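Local atomic coordinates of fibronectin-binding protein BBK32 (Borrelia burgdorferi, PDB entry 6N1L), a protein that binds fibronectin and, through its complement inhibitory domain, probably blocks the classical pathway by binding the protease C1r. Residues N94-H97 and A98-L102. Numbering follows the deposited sequence.
Sequences NDTH and AKRKL
Arg-100 folds back over Thr-96 and His-97, one turn earlier in the first turns of helix 93-117, part of an all-helical bundle. Its chain bends at chi3 (-71°), which lays one face of the guanidinium over the backbone: NH2 comes within 3.3 Å of His-97 CA, and Thr-96 O lies under the rim of the same face. The Thr-96 and Arg-100 side chains extend together in one direction. A water joins their polar ends, donating to Thr-96 OG1 at 3.1 Å and accepting a weak bond from Arg-100 NH1. OG1 is tucked between N and C of its own residue (chi1 55°), facing back to the start of the helix, where it also hydrogen-bonds to the carbonyls of Tyr-92 and Ile-93.

The His-97 side chain meets Arg-100 at CB and Lys-101 at the ring. The Arg-100 side chain runs nearly perpendicular to that of His-97, with NH2 3.4 Å from His-97 CB and the ring and guanidinium planes tilted 36° apart. Lys-101 instead sets its CD over one ring face, a CH-pi contact, 4.2 Å from the centroid and displaced toward the rim.

Underneath, consecutive i to i+4 backbone bonds set the spacing of these side chains. Helix 122-147 borders this turn: Ile-146 touches His-97, Ala-98 and Lys-101, and its carbonyl accepts a bond from Asn-94 ND2. Asp-95 OD2 ties the turn to Tyr-9 of helix 9-44, while Lys-99 NZ is paired with Glu-103. In the same pair that makes the CH-pi contact, Lys-101 N donates to His-97 O at 3.0 Å.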
# COMPACT_ATOMS: atom_id res chain seq x y z
N ASN A 94 23.72 8.35 6.97
CA ASN A 94 22.44 8.67 6.34
C ASN A 94 21.69 7.41 5.90
O ASN A 94 20.48 7.30 6.13
CB ASN A 94 22.66 9.61 5.15
CG ASN A 94 23.22 8.90 3.93
OD1 ASN A 94 24.24 8.19 4.02
ND2 ASN A 94 22.56 9.06 2.79
N ASP A 95 22.39 6.45 5.30
CA ASP A 95 21.68 5.28 4.80
C ASP A 95 21.33 4.29 5.91
O ASP A 95 20.39 3.51 5.73
CB ASP A 95 22.46 4.60 3.67
CG ASP A 95 23.91 4.28 4.03
OD1 ASP A 95 24.25 4.25 5.23
OD2 ASP A 95 24.70 4.05 3.09
N THR A 96 22.02 4.31 7.05
CA THR A 96 21.53 3.53 8.18
C THR A 96 20.23 4.12 8.72
O THR A 96 19.38 3.38 9.22
CB THR A 96 22.57 3.42 9.30
OG1 THR A 96 22.99 4.73 9.71
CG2 THR A 96 23.78 2.59 8.86
N HIS A 97 20.06 5.44 8.61
CA HIS A 97 18.79 6.04 8.99
C HIS A 97 17.67 5.58 8.07
O HIS A 97 16.55 5.30 8.53
CB HIS A 97 18.90 7.56 8.97
CG HIS A 97 17.64 8.26 9.37
ND1 HIS A 97 17.11 9.31 8.65
CD2 HIS A 97 16.80 8.05 10.41
CE1 HIS A 97 15.99 9.71 9.22
NE2 HIS A 97 15.78 8.97 10.29
N ALA A 98 17.93 5.51 6.77
CA ALA A 98 16.96 4.93 5.84
C ALA A 98 16.60 3.50 6.24
O ALA A 98 15.43 3.12 6.23
CB ALA A 98 17.50 4.97 4.42
N LYS A 99 17.60 2.69 6.58
CA LYS A 99 17.31 1.33 7.02
C LYS A 99 16.40 1.33 8.25
O LYS A 99 15.48 0.51 8.36
CB LYS A 99 18.62 0.58 7.31
CG LYS A 99 18.46 -0.88 7.69
CD LYS A 99 18.37 -1.07 9.19
CE LYS A 99 18.62 -2.51 9.59
NZ LYS A 99 18.62 -2.67 11.07
N ARG A 100 16.63 2.24 9.20
CA ARG A 100 15.79 2.27 10.38
C ARG A 100 14.35 2.63 10.04
O ARG A 100 13.41 2.06 10.60
CB ARG A 100 16.38 3.24 11.41
CG ARG A 100 17.69 2.73 12.00
CD ARG A 100 18.16 3.61 13.17
NE ARG A 100 18.64 4.91 12.70
CZ ARG A 100 19.89 5.16 12.33
NH1 ARG A 100 20.81 4.20 12.37
NH2 ARG A 100 20.23 6.37 11.92
N LYS A 101 14.16 3.57 9.11
CA LYS A 101 12.79 3.92 8.72
C LYS A 101 12.10 2.75 8.04
O LYS A 101 10.92 2.49 8.28
CB LYS A 101 12.81 5.14 7.80
CG LYS A 101 13.28 6.43 8.47
CD LYS A 101 13.34 7.58 7.47
CE LYS A 101 11.95 7.94 6.93
NZ LYS A 101 10.96 8.20 8.03
N LEU A 102 12.83 2.02 7.19
CA LEU A 102 12.24 0.89 6.49
C LEU A 102 11.83 -0.22 7.45
O LEU A 102 10.78 -0.85 7.26
CB LEU A 102 13.25 0.37 5.45
CG LEU A 102 13.52 1.27 4.25
CD1 LEU A 102 14.70 0.77 3.47
CD2 LEU A 102 12.30 1.32 3.33
O HOH W 1 24.12 4.45 12.63